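Local coordinates for extracellular solute-binding protein family 1 (Alicyclobacillus acidocaldarius subsp. acidocaldarius, PDB 4OVJ) that probably captures a solute, possibly a sugar, outside the cell and hands it to an ABC transporter for uptake, at residues V25-G33 with A81-Y89; K36-A44 with K325-I333. One frame throughout, in Å; residues are numbered along the deposited sequence.

Interaction 1 (V25-G33 with A81-Y89)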
# COMPACT_ATOMS: atom_id res chain seq x y z
N VAL A 25 -18.09 -30.50 4.64
CA VAL A 25 -18.89 -29.31 4.36
C VAL A 25 -18.32 -28.63 3.14
O VAL A 25 -17.19 -28.90 2.75
CB VAL A 25 -18.91 -28.30 5.54
CG1 VAL A 25 -19.36 -28.98 6.83
CG2 VAL A 25 -17.57 -27.61 5.71
N THR A 26 -19.12 -27.75 2.54
CA THR A 26 -18.70 -26.91 1.44
C THR A 26 -18.82 -25.44 1.81
O THR A 26 -19.85 -24.99 2.34
CB THR A 26 -19.56 -27.17 0.20
OG1 THR A 26 -19.41 -28.53 -0.20
CG2 THR A 26 -19.16 -26.25 -0.97
N LEU A 27 -17.75 -24.70 1.54
CA LEU A 27 -17.71 -23.24 1.70
C LEU A 27 -17.70 -22.60 0.34
O LEU A 27 -16.94 -23.03 -0.53
CB LEU A 27 -16.43 -22.80 2.41
CG LEU A 27 -16.17 -23.36 3.80
CD1 LEU A 27 -14.75 -23.06 4.25
CD2 LEU A 27 -17.16 -22.76 4.79
N THR A 28 -18.51 -21.57 0.14
CA THR A 28 -18.40 -20.73 -1.06
C THR A 28 -17.42 -19.58 -0.81
O THR A 28 -17.31 -19.09 0.31
CB THR A 28 -19.77 -20.15 -1.46
OG1 THR A 28 -20.39 -19.59 -0.30
CG2 THR A 28 -20.65 -21.25 -2.04
N PHE A 29 -16.70 -19.18 -1.85
CA PHE A 29 -15.60 -18.23 -1.75
C PHE A 29 -15.65 -17.28 -2.92
O PHE A 29 -15.34 -17.66 -4.05
CB PHE A 29 -14.28 -19.00 -1.73
CG PHE A 29 -13.03 -18.13 -1.78
CD1 PHE A 29 -12.98 -16.86 -1.23
CD2 PHE A 29 -11.86 -18.65 -2.33
CE1 PHE A 29 -11.81 -16.11 -1.25
CE2 PHE A 29 -10.70 -17.91 -2.36
CZ PHE A 29 -10.67 -16.64 -1.82
N GLY A 30 -16.06 -16.04 -2.64
CA GLY A 30 -16.13 -14.99 -3.65
C GLY A 30 -14.87 -14.15 -3.66
O GLY A 30 -14.34 -13.80 -2.62
N PHE A 31 -14.38 -13.82 -4.85
CA PHE A 31 -13.23 -12.93 -4.98
C PHE A 31 -13.24 -12.27 -6.35
O PHE A 31 -13.95 -12.71 -7.24
CB PHE A 31 -11.92 -13.67 -4.69
CG PHE A 31 -11.61 -14.76 -5.67
CD1 PHE A 31 -12.18 -16.02 -5.52
CD2 PHE A 31 -10.75 -14.53 -6.73
CE1 PHE A 31 -11.90 -17.03 -6.42
CE2 PHE A 31 -10.46 -15.53 -7.63
CZ PHE A 31 -11.04 -16.78 -7.48
N TRP A 32 -12.48 -11.19 -6.47
CA TRP A 32 -12.31 -10.48 -7.73
C TRP A 32 -10.86 -10.55 -8.15
O TRP A 32 -9.98 -10.91 -7.37
CB TRP A 32 -12.72 -9.00 -7.61
CG TRP A 32 -11.68 -8.09 -6.95
CD1 TRP A 32 -10.64 -7.47 -7.57
CD2 TRP A 32 -11.61 -7.71 -5.57
NE1 TRP A 32 -9.91 -6.75 -6.67
CE2 TRP A 32 -10.49 -6.86 -5.44
CE3 TRP A 32 -12.39 -7.98 -4.45
CZ2 TRP A 32 -10.11 -6.29 -4.21
CZ3 TRP A 32 -12.02 -7.42 -3.22
CH2 TRP A 32 -10.88 -6.59 -3.11
N GLY A 33 -10.62 -10.20 -9.40
CA GLY A 33 -9.27 -10.06 -9.88
C GLY A 33 -9.17 -10.07 -11.38
O GLY A 33 -10.16 -10.26 -12.08
N ALA A 81 -24.97 -14.45 0.13
CA ALA A 81 -23.55 -14.13 0.35
C ALA A 81 -22.69 -15.39 0.35
O ALA A 81 -23.08 -16.40 0.89
CB ALA A 81 -23.35 -13.40 1.66
N PRO A 82 -21.50 -15.31 -0.25
CA PRO A 82 -20.57 -16.44 -0.08
C PRO A 82 -20.07 -16.50 1.35
O PRO A 82 -20.01 -15.46 2.03
CB PRO A 82 -19.40 -16.11 -1.01
CG PRO A 82 -19.57 -14.70 -1.41
CD PRO A 82 -20.91 -14.19 -0.99
N ASP A 83 -19.67 -17.69 1.80
CA ASP A 83 -19.13 -17.86 3.14
C ASP A 83 -17.87 -17.05 3.39
O ASP A 83 -17.68 -16.52 4.47
CB ASP A 83 -18.82 -19.32 3.43
CG ASP A 83 -20.06 -20.18 3.38
OD1 ASP A 83 -20.98 -19.96 4.21
OD2 ASP A 83 -20.14 -21.04 2.48
N ILE A 84 -16.98 -17.02 2.40
CA ILE A 84 -15.77 -16.20 2.46
C ILE A 84 -15.81 -15.20 1.32
O ILE A 84 -16.14 -15.56 0.18
CB ILE A 84 -14.49 -17.05 2.36
CG1 ILE A 84 -14.43 -18.06 3.51
CG2 ILE A 84 -13.26 -16.15 2.37
CD1 ILE A 84 -15.00 -19.42 3.16
N MSE A 85 -15.50 -13.95 1.63
CA MSE A 85 -15.60 -12.84 0.70
C MSE A 85 -14.30 -12.10 0.71
O MSE A 85 -13.84 -11.66 1.76
CB MSE A 85 -16.68 -11.85 1.15
CG MSE A 85 -18.08 -12.25 0.70
SE MSE A 85 -19.42 -11.06 1.54
CE MSE A 85 -19.61 -12.10 3.19
N GLN A 86 -13.70 -11.94 -0.45
CA GLN A 86 -12.62 -10.99 -0.59
C GLN A 86 -13.26 -9.59 -0.46
O GLN A 86 -14.35 -9.34 -1.00
CB GLN A 86 -11.89 -11.17 -1.91
CG GLN A 86 -10.52 -10.54 -1.99
CD GLN A 86 -9.83 -10.99 -3.25
OE1 GLN A 86 -9.26 -12.08 -3.32
NE2 GLN A 86 -9.94 -10.20 -4.27
N MSE A 87 -12.63 -8.72 0.32
CA MSE A 87 -13.20 -7.43 0.68
C MSE A 87 -12.18 -6.36 0.44
O MSE A 87 -10.97 -6.62 0.47
CB MSE A 87 -13.65 -7.53 2.14
CG MSE A 87 -14.30 -6.28 2.74
SE MSE A 87 -15.93 -5.73 1.79
CE MSE A 87 -16.87 -7.42 1.47
N ASP A 88 -12.66 -5.15 0.19
CA ASP A 88 -11.82 -4.00 -0.04
C ASP A 88 -12.03 -2.94 1.04
O ASP A 88 -13.12 -2.79 1.60
CB ASP A 88 -12.10 -3.37 -1.39
CG ASP A 88 -11.06 -2.30 -1.75
OD1 ASP A 88 -9.90 -2.67 -2.09
OD2 ASP A 88 -11.39 -1.10 -1.69
N TYR A 89 -10.96 -2.20 1.32
CA TYR A 89 -10.99 -1.12 2.32
C TYR A 89 -12.12 -0.12 2.08
O TYR A 89 -12.72 0.38 3.04
CB TYR A 89 -9.63 -0.42 2.35
CG TYR A 89 -9.37 0.44 3.56
CD1 TYR A 89 -9.61 -0.03 4.85
CD2 TYR A 89 -8.85 1.72 3.43
CE1 TYR A 89 -9.36 0.75 5.97
CE2 TYR A 89 -8.59 2.51 4.53
CZ TYR A 89 -8.85 2.03 5.80
OH TYR A 89 -8.60 2.82 6.90
O HOH W 1 -21.71 -23.08 2.15
O HOH W 2 -23.01 -19.60 -0.08

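Interaction 2 (K36-A44 with K325-I333)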
# COMPACT_ATOMS: atom_id res chain seq x y z
N LYS A 36 -4.50 -13.23 -13.83
CA LYS A 36 -3.37 -13.71 -13.02
C LYS A 36 -3.81 -13.94 -11.57
O LYS A 36 -3.48 -14.96 -10.96
CB LYS A 36 -2.22 -12.71 -13.10
CG LYS A 36 -1.01 -13.05 -12.24
CD LYS A 36 -0.41 -14.40 -12.57
CE LYS A 36 0.99 -14.52 -11.98
NZ LYS A 36 1.54 -15.90 -12.09
N GLU A 37 -4.56 -12.98 -11.03
CA GLU A 37 -5.11 -13.10 -9.68
C GLU A 37 -6.05 -14.29 -9.57
O GLU A 37 -6.00 -15.03 -8.57
CB GLU A 37 -5.79 -11.78 -9.27
CG GLU A 37 -4.76 -10.67 -9.03
CD GLU A 37 -5.25 -9.23 -9.18
OE1 GLU A 37 -6.40 -8.97 -9.56
OE2 GLU A 37 -4.43 -8.33 -8.92
N GLU A 38 -6.90 -14.50 -10.58
CA GLU A 38 -7.77 -15.69 -10.59
C GLU A 38 -6.95 -16.98 -10.54
O GLU A 38 -7.23 -17.87 -9.74
CB GLU A 38 -8.69 -15.72 -11.82
CG GLU A 38 -9.66 -16.89 -11.79
CD GLU A 38 -10.41 -17.11 -13.09
OE1 GLU A 38 -10.05 -16.49 -14.11
OE2 GLU A 38 -11.36 -17.91 -13.08
N ALA A 39 -5.92 -17.07 -11.38
CA ALA A 39 -5.12 -18.28 -11.46
C ALA A 39 -4.44 -18.61 -10.12
O ALA A 39 -4.52 -19.74 -9.66
CB ALA A 39 -4.08 -18.14 -12.57
N VAL A 40 -3.80 -17.64 -9.48
CA VAL A 40 -3.07 -17.94 -8.25
C VAL A 40 -4.04 -18.28 -7.12
O VAL A 40 -3.73 -19.10 -6.25
CB VAL A 40 -2.07 -16.82 -7.84
CG1 VAL A 40 -1.06 -16.58 -8.96
CG2 VAL A 40 -2.78 -15.53 -7.44
N THR A 41 -5.22 -17.68 -7.16
CA THR A 41 -6.23 -17.93 -6.13
C THR A 41 -6.76 -19.35 -6.27
O THR A 41 -6.90 -20.07 -5.29
CB THR A 41 -7.38 -16.91 -6.19
OG1 THR A 41 -6.84 -15.58 -6.15
CG2 THR A 41 -8.32 -17.13 -5.04
N LEU A 42 -7.02 -19.78 -7.50
CA LEU A 42 -7.42 -21.16 -7.74
C LEU A 42 -6.32 -22.15 -7.34
O LEU A 42 -6.62 -23.23 -6.84
CB LEU A 42 -7.85 -21.38 -9.19
CG LEU A 42 -9.09 -20.58 -9.61
CD1 LEU A 42 -9.40 -20.87 -11.06
CD2 LEU A 42 -10.29 -20.87 -8.71
N ALA A 43 -5.06 -21.78 -7.53
CA ALA A 43 -3.97 -22.64 -7.10
C ALA A 43 -3.92 -22.75 -5.57
O ALA A 43 -3.62 -23.81 -5.03
CB ALA A 43 -2.64 -22.14 -7.63
N ALA A 44 -4.21 -21.66 -4.87
CA ALA A 44 -4.24 -21.70 -3.41
C ALA A 44 -5.40 -22.58 -2.91
O ALA A 44 -5.25 -23.33 -1.97
CB ALA A 44 -4.33 -20.30 -2.83
N LYS A 325 3.10 -19.88 -1.40
CA LYS A 325 3.75 -20.19 -2.67
C LYS A 325 2.79 -20.05 -3.85
O LYS A 325 3.14 -19.48 -4.89
CB LYS A 325 4.37 -21.58 -2.62
CG LYS A 325 5.61 -21.62 -1.74
CD LYS A 325 6.26 -23.00 -1.69
CE LYS A 325 7.47 -22.97 -0.77
NZ LYS A 325 8.05 -24.33 -0.58
N ALA A 326 1.57 -20.52 -3.67
CA ALA A 326 0.56 -20.42 -4.72
C ALA A 326 0.19 -18.97 -5.00
O ALA A 326 0.12 -18.55 -6.15
CB ALA A 326 -0.68 -21.21 -4.34
N LEU A 327 -0.05 -18.20 -3.93
CA LEU A 327 -0.52 -16.82 -4.05
C LEU A 327 0.57 -15.88 -4.55
O LEU A 327 0.28 -14.91 -5.26
CB LEU A 327 -1.04 -16.31 -2.71
CG LEU A 327 -2.34 -16.97 -2.25
CD1 LEU A 327 -2.67 -16.56 -0.83
CD2 LEU A 327 -3.50 -16.63 -3.18
N GLY A 328 1.81 -16.18 -4.18
CA GLY A 328 2.95 -15.37 -4.57
C GLY A 328 2.86 -13.94 -4.10
O GLY A 328 2.39 -13.66 -2.99
N LEU A 329 3.32 -13.03 -4.96
CA LEU A 329 3.37 -11.60 -4.66
C LEU A 329 2.35 -10.83 -5.49
O LEU A 329 2.37 -9.61 -5.54
CB LEU A 329 4.78 -11.05 -4.91
CG LEU A 329 5.76 -11.23 -3.74
CD1 LEU A 329 6.36 -12.61 -3.76
CD2 LEU A 329 6.85 -10.17 -3.81
N VAL A 330 1.40 -11.56 -6.07
CA VAL A 330 0.46 -10.99 -7.01
C VAL A 330 -0.36 -9.84 -6.37
O VAL A 330 -0.49 -8.77 -6.96
CB VAL A 330 -0.45 -12.13 -7.58
CG1 VAL A 330 -1.50 -11.56 -8.51
CG2 VAL A 330 0.39 -13.19 -8.29
N ARG A 331 -0.85 -10.05 -5.16
CA ARG A 331 -1.64 -9.03 -4.45
C ARG A 331 -0.80 -8.04 -3.63
O ARG A 331 -1.32 -7.04 -3.12
CB ARG A 331 -2.62 -9.71 -3.51
CG ARG A 331 -3.74 -10.45 -4.20
CD ARG A 331 -4.50 -11.25 -3.16
NE ARG A 331 -5.79 -11.75 -3.63
CZ ARG A 331 -5.98 -12.86 -4.35
NH1 ARG A 331 -4.96 -13.62 -4.74
NH2 ARG A 331 -7.21 -13.21 -4.69
N GLY A 332 0.48 -8.34 -3.48
CA GLY A 332 1.37 -7.58 -2.63
C GLY A 332 2.25 -8.50 -1.80
O GLY A 332 2.36 -9.70 -2.06
N ILE A 333 2.90 -7.92 -0.80
CA ILE A 333 3.76 -8.66 0.10
C ILE A 333 2.90 -9.48 1.06
O ILE A 333 1.92 -8.97 1.59
CB ILE A 333 4.65 -7.70 0.90
CG1 ILE A 333 5.54 -6.93 -0.07
CG2 ILE A 333 5.50 -8.46 1.90
CD1 ILE A 333 6.19 -7.84 -1.07

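Interaction 1 (V25-G33 with A81-Y89)
T26 meets D83 through one water, which donates both to the T26 carbonyl and to OD2 of D83. Next along the strand, L27 lays CB against CD1 of I84 at 3.7 Å, a branched apolar pair suited to a buried sheet face. T28 and D83 then grip each other reciprocally: T28 N gives to D83 OD2 (2.9 Å) on its anti lone pair, while D83 N gives to T28 OG1 (2.9 Å). With chi1 at 48°, OG1 sits between the T28 backbone N and carbonyl carbon, which turns it toward segment 81-89. The other carboxylate oxygen, OD1, is taken by T304. The parallel ladder follows: T28 O accepts from I84 N, G30 N gives to I84 O, and G30 O accepts from Q86 N. Between these rungs F29 touches CG2 of I84 with CD1 (3.7 Å), and its CA-H approaches I84 O. G30 suits its place because a side chain there would run into the P82 ring. At F31, CB lies 3.4 Å from OE1 of Q86, an oxygen that accepts a hydrogen bond from R331. W32 ends the run: NE2 of Q86 stands 3.2 Å above the indole plane, over its centre, with the amide turned 80° to the ring, and gives a bent bond (145°) to W32 O at 3.2 Å. Replacing W32 with an alanine would probably strip the amide of its aromatic floor, leaving Q86 freer to turn. The amide nitrogen set on the indole face, with F65, Y68 and F69 also meeting the ring, makes a polar-aromatic cluster beyond the last ladder bond; T28 N with OD2 and D83 N with OG1 pair reciprocally just ahead of strand 84-87.

Interaction 2 (K36-A44 with K325-I333)
Helix 35-51 presents V40 and A44 to the end of helix 321-327, with 5.0 Å between the CA atoms of V40 and L327 and 5.1 Å between those of A44 and A326, before the chain leaves the helix at G328, whose positive phi favours glycine, and makes a type II' turn from L327 to V330. Small residues permit this closeness: CB of A326 lies 3.6 Å from A44 N and also meets CB of A43, while CD2 of L327 packs on CB of A44. V40 and V330 meet tip to tip, CG1 of V40 to CG2 of V330 at 3.7 Å; the other branch of V330, CG1, points opposite the backbone N (chi1 177°) and reaches CG of E37. The polar link is R331, whose NH2 (2.8 Å) and NH1 (3.1 Å) both give to OG1 of T41, which lies in the guanidinium plane. The hydroxyl hydrogen of T41 goes in turn from OG1 to E37 O at 2.6 Å, so a threonine can accept from the arginine while donating to its own helix. Q296 binds NE of R331. These bonds hold the guanidinium's rotation, and the charge so close to the hydroxyl is likely to polarise its bond to E37 O.

In the fold
Interactions 1 and 2 sit about 15 Å apart, centre to centre, on the same side of the chain's centre. Strand 25-31 is followed by helix 35-51, so each contact takes its first segment from this opening strand-helix unit. The partners come in the same order, 81-89 and then, far along the chain, 325-333, so the two contacts interleave. They also touch: Q86 OE1 and R331 NH2 are 2.7 Å apart, a probable hydrogen bond, and the rings of F29 and F31 pack on T41. Thus the parallel strand pair and its covering helix are tied to a returning late segment, consistent with the two-lobed fold of periplasmic-type binding proteins, whose lobes are each built from separate parts of the chain.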